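Local coordinates for protein arginine kinase (Anthopleura japonica, PDB 4RF6) that catalyses phosphoryl transfer from ATP to L-arginine, giving phosphoarginine and ADP, and carries two tandem phosphagen kinase repeats in one monomeric chain, at residues N124-R128 / M359-K363; V445-H449 / P631-G635; V490-T496 / E583-L587. One frame throughout, in Å; residues are numbered along the deposited sequence.

The three contacts sample both repeats. Contact 1 belongs to the first, tying the start of the central strand to the last long helix. Contacts 2 and 3 belong to the second: contact 3 joins two loops of the catalytic domain and is nested inside the loop closed by contact 2, which brings the helical N-terminal part against that domain. Their centres lie about 17 Å apart, and they touch where Asn633 CG approaches Asp585 OD2 at 4.3 Å. From contact 1 the centres are about 32 Å (contact 2) and about 23 Å (contact 3) away. In contact 1 the Ile127 side chain lies about 4 Å from those of Thr130 and Val290, both predicted to bind ATP.

Contact 1: N124-R128 / M359-K363; sequences NRYIR and MELEK
The Tyr126 ring is approached obliquely by three side chains of helix 344-370, all from the same side of its plane. Tyr126 sits just before the central strand 127-136 of the antiparallel sheet in the first catalytic domain, and the helix packs across that sheet. Met359 CG lies 3.8 Å from Tyr126 CD2, and the sulfur makes a Met-aromatic contact, SD standing 5.0 Å from the ring centroid and 58° off its normal. With CG anti to the backbone N (chi1 -171°), Glu362 CG comes 3.5 Å from Tyr126 CE1; the bend at chi2 (69°) then turns the carboxylate to His296 and the Ala297 N-H. Farther out, Lys363 CG sits 3.3 Å from the phenol OH. Ile127 CD1 reaches Met359 SD more loosely, at 4.2 Å, while its side chain also lies about 4 Å from those of Val290 and Thr130, both predicted to bind ATP. Asp121 takes the backbone N-H groups of Arg125, Tyr126 and Ile127, fixing the turn into the strand, and Arg125 forms a salt bridge with Asp411 of the second repeat. Along the helix Lys363 NZ forms a salt bridge with Glu360 OE2, 2.8 Å away, above the carboxylate plane.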
ATOM      1  N   ASN A 124       8.914   5.813   4.384  1.00 23.90           N
ATOM      2  CA  ASN A 124       8.740   4.657   3.510  1.00 22.50           C
ATOM      3  C   ASN A 124       9.826   4.540   2.444  1.00 22.15           C
ATOM      4  O   ASN A 124       9.543   4.193   1.295  1.00 21.69           O
ATOM      5  CB  ASN A 124       7.340   4.680   2.876  1.00 23.62           C
ATOM      6  CG  ASN A 124       6.237   4.805   3.912  1.00 24.22           C
ATOM      7  OD1 ASN A 124       6.059   3.917   4.754  1.00 26.11           O
ATOM      8  ND2 ASN A 124       5.485   5.901   3.853  1.00 21.39           N
ATOM      9  N   ARG A 125      11.065   4.827   2.840  1.00 18.11           N
ATOM     10  CA  ARG A 125      12.210   4.754   1.943  1.00 17.23           C
ATOM     11  C   ARG A 125      12.653   3.315   1.689  1.00 20.10           C
ATOM     12  O   ARG A 125      13.321   3.033   0.687  1.00 19.97           O
ATOM     13  CB  ARG A 125      13.393   5.545   2.514  1.00 19.19           C
ATOM     14  CG  ARG A 125      13.159   7.052   2.665  1.00 20.86           C
ATOM     15  CD  ARG A 125      14.354   7.712   3.355  1.00 19.16           C
ATOM     16  NE  ARG A 125      14.223   9.162   3.440  1.00 21.04           N
ATOM     17  CZ  ARG A 125      14.679  10.006   2.519  1.00 21.38           C
ATOM     18  NH1 ARG A 125      15.299   9.545   1.438  1.00 18.20           N
ATOM     19  NH2 ARG A 125      14.515  11.311   2.676  1.00 21.72           N
ATOM     20  N   TYR A 126      12.286   2.404   2.591  1.00 20.57           N
ATOM     21  CA  TYR A 126      12.754   1.020   2.515  1.00 21.53           C
ATOM     22  C   TYR A 126      11.661  -0.015   2.764  1.00 23.07           C
ATOM     23  O   TYR A 126      11.480  -0.943   1.973  1.00 22.17           O
ATOM     24  CB  TYR A 126      13.910   0.797   3.501  1.00 21.49           C
ATOM     25  CG  TYR A 126      15.042   1.766   3.288  1.00 25.59           C
ATOM     26  CD1 TYR A 126      15.940   1.588   2.245  1.00 29.26           C
ATOM     27  CD2 TYR A 126      15.199   2.872   4.111  1.00 24.20           C
ATOM     28  CE1 TYR A 126      16.970   2.478   2.032  1.00 30.64           C
ATOM     29  CE2 TYR A 126      16.227   3.775   3.906  1.00 26.96           C
ATOM     30  CZ  TYR A 126      17.110   3.570   2.865  1.00 32.46           C
ATOM     31  OH  TYR A 126      18.141   4.457   2.652  1.00 36.87           O
ATOM     32  N   ILE A 127      10.943   0.151   3.870  1.00 21.53           N
ATOM     33  CA  ILE A 127       9.950  -0.823   4.304  1.00 19.44           C
ATOM     34  C   ILE A 127       8.610  -0.546   3.622  1.00 20.77           C
ATOM     35  O   ILE A 127       8.182   0.608   3.517  1.00 21.22           O
ATOM     36  CB  ILE A 127       9.811  -0.812   5.848  1.00 25.90           C
ATOM     37  CG1 ILE A 127      11.144  -1.190   6.505  1.00 18.92           C
ATOM     38  CG2 ILE A 127       8.704  -1.744   6.307  1.00 24.81           C
ATOM     39  CD1 ILE A 127      11.163  -1.027   8.024  1.00 20.35           C
ATOM     40  N   ARG A 128       7.956  -1.603   3.142  1.00 19.57           N
ATOM     41  CA  ARG A 128       6.734  -1.439   2.367  1.00 20.89           C
ATOM     42  C   ARG A 128       5.489  -1.849   3.140  1.00 19.56           C
ATOM     43  O   ARG A 128       4.422  -1.246   2.982  1.00 17.57           O
ATOM     44  CB  ARG A 128       6.837  -2.206   1.045  1.00 24.93           C
ATOM     45  CG  ARG A 128       7.852  -1.600   0.087  1.00 29.94           C
ATOM     46  CD  ARG A 128       7.972  -2.387  -1.203  1.00 33.50           C
ATOM     47  NE  ARG A 128       8.812  -1.679  -2.167  1.00 35.60           N
ATOM     48  CZ  ARG A 128       8.826  -1.923  -3.472  1.00 34.18           C
ATOM     49  NH1 ARG A 128       8.041  -2.863  -3.981  1.00 29.52           N
ATOM     50  NH2 ARG A 128       9.622  -1.223  -4.268  1.00 36.20           N
ATOM     51  N   MET A 359      18.177  -2.532   7.678  1.00 32.15           N
ATOM     52  CA  MET A 359      17.897  -1.226   7.091  1.00 33.57           C
ATOM     53  C   MET A 359      19.114  -0.302   7.187  1.00 36.01           C
ATOM     54  O   MET A 359      19.449   0.393   6.227  1.00 35.54           O
ATOM     55  CB  MET A 359      16.662  -0.576   7.732  1.00 35.15           C
ATOM     56  CG  MET A 359      16.208   0.702   7.030  1.00 37.20           C
ATOM     57  SD  MET A 359      14.616   1.328   7.620  1.00 43.22           S
ATOM     58  CE  MET A 359      15.115   2.130   9.143  1.00 41.91           C
ATOM     59  N   GLU A 360      19.784  -0.306   8.336  1.00 38.38           N
ATOM     60  CA  GLU A 360      20.978   0.518   8.520  1.00 41.57           C
ATOM     61  C   GLU A 360      22.109   0.123   7.569  1.00 38.26           C
ATOM     62  O   GLU A 360      22.921   0.964   7.171  1.00 40.70           O
ATOM     63  CB  GLU A 360      21.446   0.477   9.976  1.00 46.10           C
ATOM     64  CG  GLU A 360      20.547   1.255  10.929  1.00 50.50           C
ATOM     65  CD  GLU A 360      20.597   2.757  10.687  1.00 57.18           C
ATOM     66  OE1 GLU A 360      21.655   3.253  10.244  1.00 59.30           O
ATOM     67  OE2 GLU A 360      19.580   3.442  10.938  1.00 59.62           O
ATOM     68  N   LEU A 361      22.147  -1.156   7.203  1.00 33.17           N
ATOM     69  CA  LEU A 361      23.080  -1.648   6.191  1.00 35.87           C
ATOM     70  C   LEU A 361      22.777  -1.046   4.822  1.00 35.29           C
ATOM     71  O   LEU A 361      23.679  -0.573   4.127  1.00 32.46           O
ATOM     72  CB  LEU A 361      23.021  -3.174   6.090  1.00 38.23           C
ATOM     73  CG  LEU A 361      23.797  -4.056   7.067  1.00 40.72           C
ATOM     74  CD1 LEU A 361      23.814  -5.489   6.552  1.00 40.25           C
ATOM     75  CD2 LEU A 361      25.221  -3.543   7.277  1.00 41.54           C
ATOM     76  N   GLU A 362      21.504  -1.084   4.430  1.00 34.93           N
ATOM     77  CA  GLU A 362      21.068  -0.486   3.171  1.00 32.69           C
ATOM     78  C   GLU A 362      21.381   1.013   3.157  1.00 33.73           C
ATOM     79  O   GLU A 362      21.849   1.551   2.150  1.00 35.94           O
ATOM     80  CB  GLU A 362      19.566  -0.721   2.959  1.00 31.82           C
ATOM     81  CG  GLU A 362      19.046  -0.319   1.578  1.00 30.83           C
ATOM     82  CD  GLU A 362      19.554  -1.227   0.477  1.00 33.35           C
ATOM     83  OE1 GLU A 362      19.978  -2.356   0.794  1.00 35.34           O
ATOM     84  OE2 GLU A 362      19.530  -0.813  -0.703  1.00 35.85           O
ATOM     85  N   LYS A 363      21.136   1.677   4.284  1.00 34.70           N
ATOM     86  CA  LYS A 363      21.364   3.118   4.393  1.00 37.50           C
ATOM     87  C   LYS A 363      22.846   3.495   4.293  1.00 37.30           C
ATOM     88  O   LYS A 363      23.195   4.518   3.687  1.00 33.14           O
ATOM     89  CB  LYS A 363      20.759   3.662   5.691  1.00 41.25           C
ATOM     90  CG  LYS A 363      19.243   3.777   5.665  1.00 45.05           C
ATOM     91  CD  LYS A 363      18.646   3.839   7.065  1.00 48.86           C
ATOM     92  CE  LYS A 363      19.090   5.083   7.818  1.00 52.89           C
ATOM     93  NZ  LYS A 363      18.405   5.198   9.140  1.00 55.02           N
TER

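Contact 2: V445-H449 / P631-G635; sequences VEDYH and PTNLG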
ATOM      1  N   VAL A 445      14.108  26.816 -11.936  1.00 17.61           N
ATOM      2  CA  VAL A 445      12.850  27.557 -12.046  1.00 20.68           C
ATOM      3  C   VAL A 445      12.935  28.650 -13.113  1.00 22.38           C
ATOM      4  O   VAL A 445      12.054  28.764 -13.973  1.00 19.77           O
ATOM      5  CB  VAL A 445      12.439  28.190 -10.708  1.00 20.41           C
ATOM      6  CG1 VAL A 445      11.360  29.246 -10.927  1.00 15.78           C
ATOM      7  CG2 VAL A 445      11.952  27.126  -9.743  1.00 21.27           C
ATOM      8  N   GLU A 446      13.998  29.449 -13.058  1.00 20.40           N
ATOM      9  CA  GLU A 446      14.147  30.582 -13.965  1.00 19.08           C
ATOM     10  C   GLU A 446      14.519  30.140 -15.377  1.00 22.66           C
ATOM     11  O   GLU A 446      14.365  30.901 -16.335  1.00 23.80           O
ATOM     12  CB  GLU A 446      15.160  31.596 -13.419  1.00 16.62           C
ATOM     13  CG  GLU A 446      14.666  32.356 -12.184  1.00 18.03           C
ATOM     14  CD  GLU A 446      15.630  33.441 -11.719  1.00 23.75           C
ATOM     15  OE1 GLU A 446      16.804  33.428 -12.153  1.00 24.80           O
ATOM     16  OE2 GLU A 446      15.204  34.306 -10.916  1.00 22.28           O
ATOM     17  N   ASP A 447      15.011  28.914 -15.512  1.00 22.16           N
ATOM     18  CA  ASP A 447      15.298  28.379 -16.838  1.00 21.36           C
ATOM     19  C   ASP A 447      14.000  27.907 -17.486  1.00 22.07           C
ATOM     20  O   ASP A 447      13.637  28.363 -18.577  1.00 22.53           O
ATOM     21  CB  ASP A 447      16.311  27.234 -16.761  1.00 24.93           C
ATOM     22  CG  ASP A 447      16.860  26.838 -18.128  1.00 29.84           C
ATOM     23  OD1 ASP A 447      16.057  26.547 -19.043  1.00 30.19           O
ATOM     24  OD2 ASP A 447      18.100  26.823 -18.280  1.00 30.77           O
ATOM     25  N   TYR A 448      13.291  27.005 -16.811  1.00 21.94           N
ATOM     26  CA  TYR A 448      12.066  26.448 -17.370  1.00 20.78           C
ATOM     27  C   TYR A 448      10.980  27.509 -17.512  1.00 20.01           C
ATOM     28  O   TYR A 448      10.194  27.470 -18.459  1.00 19.29           O
ATOM     29  CB  TYR A 448      11.535  25.276 -16.530  1.00 20.28           C
ATOM     30  CG  TYR A 448      10.237  24.716 -17.089  1.00 24.82           C
ATOM     31  CD1 TYR A 448      10.253  23.754 -18.093  1.00 29.37           C
ATOM     32  CD2 TYR A 448       8.999  25.173 -16.636  1.00 25.87           C
ATOM     33  CE1 TYR A 448       9.073  23.245 -18.621  1.00 31.55           C
ATOM     34  CE2 TYR A 448       7.814  24.673 -17.160  1.00 28.72           C
ATOM     35  CZ  TYR A 448       7.861  23.709 -18.150  1.00 32.86           C
ATOM     36  OH  TYR A 448       6.694  23.205 -18.672  1.00 38.05           O
ATOM     37  N   HIS A 449      10.924  28.445 -16.565  1.00 16.35           N
ATOM     38  CA  HIS A 449       9.871  29.451 -16.575  1.00 18.73           C
ATOM     39  C   HIS A 449      10.359  30.791 -17.121  1.00 18.89           C
ATOM     40  O   HIS A 449       9.732  31.827 -16.882  1.00 14.90           O
ATOM     41  CB  HIS A 449       9.271  29.639 -15.173  1.00 16.48           C
ATOM     42  CG  HIS A 449       8.544  28.437 -14.655  1.00 15.30           C
ATOM     43  ND1 HIS A 449       7.257  28.124 -15.038  1.00 15.95           N
ATOM     44  CD2 HIS A 449       8.920  27.478 -13.776  1.00 13.47           C
ATOM     45  CE1 HIS A 449       6.873  27.020 -14.420  1.00 16.46           C
ATOM     46  NE2 HIS A 449       7.866  26.609 -13.650  1.00 15.16           N
ATOM     47  N   PRO A 631       8.798  21.460 -10.292  1.00 18.18           N
ATOM     48  CA  PRO A 631       8.971  22.901 -10.516  1.00 18.67           C
ATOM     49  C   PRO A 631       8.293  23.411 -11.788  1.00 15.93           C
ATOM     50  O   PRO A 631       8.133  24.620 -11.930  1.00 15.11           O
ATOM     51  CB  PRO A 631      10.493  23.060 -10.620  1.00 18.52           C
ATOM     52  CG  PRO A 631      11.052  21.875  -9.857  1.00 20.17           C
ATOM     53  CD  PRO A 631      10.088  20.757 -10.154  1.00 17.71           C
ATOM     54  N   THR A 632       7.897  22.515 -12.693  1.00 17.79           N
ATOM     55  CA  THR A 632       7.153  22.925 -13.882  1.00 17.39           C
ATOM     56  C   THR A 632       5.725  23.341 -13.547  1.00 16.75           C
ATOM     57  O   THR A 632       5.084  24.058 -14.315  1.00 17.72           O
ATOM     58  CB  THR A 632       7.108  21.819 -14.961  1.00 23.31           C
ATOM     59  OG1 THR A 632       6.393  20.678 -14.466  1.00 25.28           O
ATOM     60  CG2 THR A 632       8.502  21.412 -15.365  1.00 21.96           C
ATOM     61  N   ASN A 633       5.229  22.891 -12.400  1.00 13.61           N
ATOM     62  CA  ASN A 633       3.856  23.177 -11.999  1.00 14.91           C
ATOM     63  C   ASN A 633       3.721  24.312 -10.986  1.00 17.42           C
ATOM     64  O   ASN A 633       2.686  24.439 -10.330  1.00 19.16           O
ATOM     65  CB  ASN A 633       3.195  21.921 -11.431  1.00 20.73           C
ATOM     66  CG  ASN A 633       2.504  21.097 -12.493  1.00 34.76           C
ATOM     67  OD1 ASN A 633       1.359  21.375 -12.857  1.00 40.40           O
ATOM     68  ND2 ASN A 633       3.187  20.072 -12.993  1.00 37.01           N
ATOM     69  N   LEU A 634       4.756  25.136 -10.860  1.00 15.81           N
ATOM     70  CA  LEU A 634       4.719  26.270  -9.940  1.00 13.89           C
ATOM     71  C   LEU A 634       3.816  27.396 -10.452  1.00 14.19           C
ATOM     72  O   LEU A 634       3.218  27.281 -11.530  1.00 13.93           O
ATOM     73  CB  LEU A 634       6.135  26.788  -9.695  1.00 11.61           C
ATOM     74  CG  LEU A 634       7.065  25.800  -8.998  1.00 13.03           C
ATOM     75  CD1 LEU A 634       8.488  26.338  -8.967  1.00 10.76           C
ATOM     76  CD2 LEU A 634       6.574  25.532  -7.589  1.00 14.73           C
ATOM     77  N   GLY A 635       3.708  28.471  -9.671  1.00 14.60           N
ATOM     78  CA  GLY A 635       2.936  29.646 -10.057  1.00 13.03           C
ATOM     79  C   GLY A 635       1.437  29.445  -9.939  1.00 12.67           C
ATOM     80  O   GLY A 635       0.908  29.259  -8.840  1.00 12.76           O
TER
HETATM   81  O   HOH W   1       4.484  24.484 -17.689  1.00 55.81           O
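His449 and Pro631 supply the one direct hydrogen bond between 445-449 and 631-635, where the end of helix 438-448 meets a loop of the catalytic domain in the second repeat. The loop 631-635 directly follows the position matching Cys278, the probable substrate-binding cysteine of the first repeat. His449 has just left helix 438-448, and its NE2 donates to Pro631 O over 2.6 Å at 166°. The bond is short and nearly straight; the acceptor lies in the imidazole plane, and the nitrogen in the carbonyl plane. CE1 of the same ring edge is 3.5 Å from Thr632 O, an oxygen that accepts a hydrogen bond from Arg691.

Aromatic contacts come next. Thr632 CG2 sits squarely over one face of Tyr448, 3.6 Å from the centroid and 10° off the normal, a CH-pi interaction. A first torsion of 178° sets Tyr448 CG opposite the backbone N and swings the ring out from the helix to this methyl. The edge of Tyr448 also meets the face of His449, CD2 lying 3.5 Å above the centre of the imidazole plane.

Purely apolar packing is supplied by Val445: CG2 meets Leu634 CD1 at 3.6 Å, their side chains crossing at about a right angle, and touches the Pro631 ring more loosely. Tyr434 packs on both Pro631 and Leu634.

Water adds a last, weaker link: it lies 2.7 Å from Tyr448 OH and donates a weak bond to Thr632 O.

Contact 3: V490-T496 / E583-L587; sequences VKGYALT and EEDQL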
ATOM      1  N   VAL A 490      -1.562  20.589  -0.374  1.00 15.50           N
ATOM      2  CA  VAL A 490      -2.220  21.004   0.866  1.00 15.86           C
ATOM      3  C   VAL A 490      -1.224  21.542   1.898  1.00 14.56           C
ATOM      4  O   VAL A 490      -0.200  20.911   2.184  1.00 15.45           O
ATOM      5  CB  VAL A 490      -3.069  19.854   1.464  1.00 20.67           C
ATOM      6  CG1 VAL A 490      -3.749  20.301   2.743  1.00 20.54           C
ATOM      7  CG2 VAL A 490      -4.113  19.383   0.463  1.00 20.94           C
ATOM      8  N   LYS A 491      -1.520  22.719   2.443  1.00 14.13           N
ATOM      9  CA  LYS A 491      -0.616  23.378   3.378  1.00 15.26           C
ATOM     10  C   LYS A 491      -0.428  22.541   4.638  1.00 17.74           C
ATOM     11  O   LYS A 491      -1.371  21.900   5.118  1.00 22.00           O
ATOM     12  CB  LYS A 491      -1.136  24.773   3.739  1.00 17.11           C
ATOM     13  CG  LYS A 491      -0.114  25.623   4.486  1.00 19.77           C
ATOM     14  CD  LYS A 491      -0.664  26.996   4.842  1.00 21.27           C
ATOM     15  CE  LYS A 491       0.375  27.792   5.617  1.00 23.02           C
ATOM     16  NZ  LYS A 491      -0.111  29.150   5.964  1.00 24.37           N
ATOM     17  N   GLY A 492       0.795  22.517   5.158  1.00 12.99           N
ATOM     18  CA  GLY A 492       1.059  21.816   6.398  1.00 17.99           C
ATOM     19  C   GLY A 492       1.701  20.457   6.200  1.00 22.92           C
ATOM     20  O   GLY A 492       1.982  19.752   7.171  1.00 24.42           O
ATOM     21  N   TYR A 493       1.937  20.087   4.943  1.00 20.10           N
ATOM     22  CA  TYR A 493       2.515  18.787   4.642  1.00 17.01           C
ATOM     23  C   TYR A 493       3.760  18.921   3.777  1.00 13.98           C
ATOM     24  O   TYR A 493       4.056  19.992   3.258  1.00 14.15           O
ATOM     25  CB  TYR A 493       1.476  17.907   3.945  1.00 15.56           C
ATOM     26  CG  TYR A 493       0.256  17.658   4.793  1.00 16.37           C
ATOM     27  CD1 TYR A 493       0.244  16.636   5.735  1.00 17.25           C
ATOM     28  CD2 TYR A 493      -0.877  18.452   4.666  1.00 17.67           C
ATOM     29  CE1 TYR A 493      -0.861  16.410   6.522  1.00 20.21           C
ATOM     30  CE2 TYR A 493      -1.994  18.228   5.442  1.00 20.08           C
ATOM     31  CZ  TYR A 493      -1.977  17.206   6.369  1.00 21.75           C
ATOM     32  OH  TYR A 493      -3.083  16.980   7.148  1.00 23.00           O
ATOM     33  N   ALA A 494       4.492  17.823   3.623  1.00 14.18           N
ATOM     34  CA  ALA A 494       5.564  17.772   2.635  1.00 15.09           C
ATOM     35  C   ALA A 494       4.913  17.881   1.262  1.00 15.72           C
ATOM     36  O   ALA A 494       3.677  17.920   1.147  1.00 14.79           O
ATOM     37  CB  ALA A 494       6.332  16.470   2.754  1.00 18.02           C
ATOM     38  N   LEU A 495       5.719  17.929   0.208  1.00 12.58           N
ATOM     39  CA  LEU A 495       5.144  17.803  -1.124  1.00 14.58           C
ATOM     40  C   LEU A 495       5.074  16.308  -1.411  1.00 16.79           C
ATOM     41  O   LEU A 495       5.573  15.508  -0.619  1.00 16.89           O
ATOM     42  CB  LEU A 495       5.965  18.568  -2.159  1.00 12.95           C
ATOM     43  CG  LEU A 495       5.918  20.090  -1.968  1.00 12.80           C
ATOM     44  CD1 LEU A 495       7.049  20.798  -2.699  1.00 13.68           C
ATOM     45  CD2 LEU A 495       4.581  20.627  -2.439  1.00  9.15           C
ATOM     46  N   THR A 496       4.436  15.924  -2.512  1.00 15.24           N
ATOM     47  CA  THR A 496       4.272  14.507  -2.850  1.00 14.42           C
ATOM     48  C   THR A 496       5.535  13.623  -2.738  1.00 14.05           C
ATOM     49  O   THR A 496       5.455  12.509  -2.206  1.00 14.32           O
ATOM     50  CB  THR A 496       3.591  14.341  -4.231  1.00 16.81           C
ATOM     51  OG1 THR A 496       2.250  14.850  -4.155  1.00 21.77           O
ATOM     52  CG2 THR A 496       3.527  12.892  -4.626  1.00 21.88           C
ATOM     53  N   GLU A 583      -2.167  11.916  -6.813  1.00 24.78           N
ATOM     54  CA  GLU A 583      -1.532  11.407  -8.022  1.00 29.22           C
ATOM     55  C   GLU A 583      -0.084  11.930  -8.087  1.00 31.87           C
ATOM     56  O   GLU A 583       0.777  11.469  -7.330  1.00 38.82           O
ATOM     57  CB  GLU A 583      -2.344  11.803  -9.260  1.00 30.46           C
ATOM     58  CG  GLU A 583      -1.932  11.095 -10.550  1.00 34.76           C
ATOM     59  CD  GLU A 583      -1.322  12.041 -11.571  1.00 38.43           C
ATOM     60  OE1 GLU A 583      -1.488  13.272 -11.418  1.00 35.36           O
ATOM     61  OE2 GLU A 583      -0.675  11.548 -12.519  1.00 41.99           O
ATOM     62  N   GLU A 584       0.189  12.898  -8.960  1.00 23.88           N
ATOM     63  CA  GLU A 584       1.524  13.506  -9.037  1.00 23.03           C
ATOM     64  C   GLU A 584       1.638  14.648  -8.031  1.00 21.70           C
ATOM     65  O   GLU A 584       2.661  14.807  -7.359  1.00 24.45           O
ATOM     66  CB  GLU A 584       1.807  14.025 -10.451  1.00 29.53           C
ATOM     67  CG  GLU A 584       3.218  14.586 -10.645  1.00 35.70           C
ATOM     68  CD  GLU A 584       3.489  15.013 -12.081  1.00 41.30           C
ATOM     69  OE1 GLU A 584       2.582  14.871 -12.926  1.00 40.98           O
ATOM     70  OE2 GLU A 584       4.607  15.486 -12.366  1.00 44.23           O
ATOM     71  N   ASP A 585       0.587  15.458  -7.961  1.00 18.75           N
ATOM     72  CA  ASP A 585       0.426  16.412  -6.877  1.00 18.49           C
ATOM     73  C   ASP A 585      -0.683  15.897  -5.969  1.00 17.13           C
ATOM     74  O   ASP A 585      -1.409  14.959  -6.323  1.00 17.15           O
ATOM     75  CB  ASP A 585       0.070  17.800  -7.414  1.00 18.81           C
ATOM     76  CG  ASP A 585       1.242  18.481  -8.090  1.00 21.20           C
ATOM     77  OD1 ASP A 585       2.095  19.035  -7.366  1.00 17.77           O
ATOM     78  OD2 ASP A 585       1.306  18.458  -9.339  1.00 23.27           O
ATOM     79  N   GLN A 586      -0.812  16.501  -4.797  1.00 14.00           N
ATOM     80  CA  GLN A 586      -1.818  16.061  -3.845  1.00 16.84           C
ATOM     81  C   GLN A 586      -3.207  16.328  -4.410  1.00 16.52           C
ATOM     82  O   GLN A 586      -4.128  15.526  -4.234  1.00 18.34           O
ATOM     83  CB  GLN A 586      -1.571  16.740  -2.496  1.00 16.68           C
ATOM     84  CG  GLN A 586      -0.237  16.263  -1.887  1.00 15.25           C
ATOM     85  CD  GLN A 586       0.370  17.211  -0.868  1.00 17.01           C
ATOM     86  OE1 GLN A 586      -0.299  18.101  -0.341  1.00 15.03           O
ATOM     87  NE2 GLN A 586       1.655  17.014  -0.582  1.00 13.14           N
ATOM     88  N   LEU A 587      -3.327  17.439  -5.136  1.00 15.30           N
ATOM     89  CA  LEU A 587      -4.569  17.813  -5.800  1.00 17.96           C
ATOM     90  C   LEU A 587      -4.347  18.174  -7.263  1.00 18.58           C
ATOM     91  O   LEU A 587      -3.521  19.041  -7.582  1.00 19.91           O
ATOM     92  CB  LEU A 587      -5.215  19.001  -5.090  1.00 19.02           C
ATOM     93  CG  LEU A 587      -5.663  18.746  -3.657  1.00 23.54           C
ATOM     94  CD1 LEU A 587      -6.053  20.036  -2.969  1.00 21.75           C
ATOM     95  CD2 LEU A 587      -6.834  17.773  -3.671  1.00 25.53           C
TER
HETATM   96  O   HOH W   2       3.638  17.781  -4.625  1.00 16.37           O
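Gln586 spans the contact with both ends of its amide, each given to a backbone group of the loop 490-496. OE1 accepts the N-H of Val490 over 2.8 Å, the donor tilted 27° from the amide carbonyl plane, and NE2 donates to Ala494 O, also at 2.8 Å and almost within the amide plane. Two bonds to groups four residues apart fix the rotation of the amide and settle which end is oxygen. The chain runs extended beyond CG (chi2 158°), which carries the amide between Val490 N and Ala494 O.

Beside it, Thr496 OG1 approaches Glu584 O at 3.2 Å, at best a weak bond, and Thr496 N gives its hydrogen to a water 2.9 Å away. Val490 CG2 packs on Leu587 CD1.

The loop follows the central strand 479-488 of the catalytic-domain sheet, and Leu587 begins the neighbouring antiparallel strand 587-594, so the contact lies just past the end of that strand pair. A type II turn from Val490 to Tyr493, with Gly492 at positive phi (101°), folds the loop back.

In the second shell, Asn489 receives the N-H of Gln586 on OD1 and gives ND2 to Asp585 OD1, an oxygen also hydrogen-bonded to Ser628 OG. Gln619 NE2 donates to both Val490 O and Ala494 O. Helix 501-516 backs the pair, Ile507 touching Gln586 and Val511 touching Leu587.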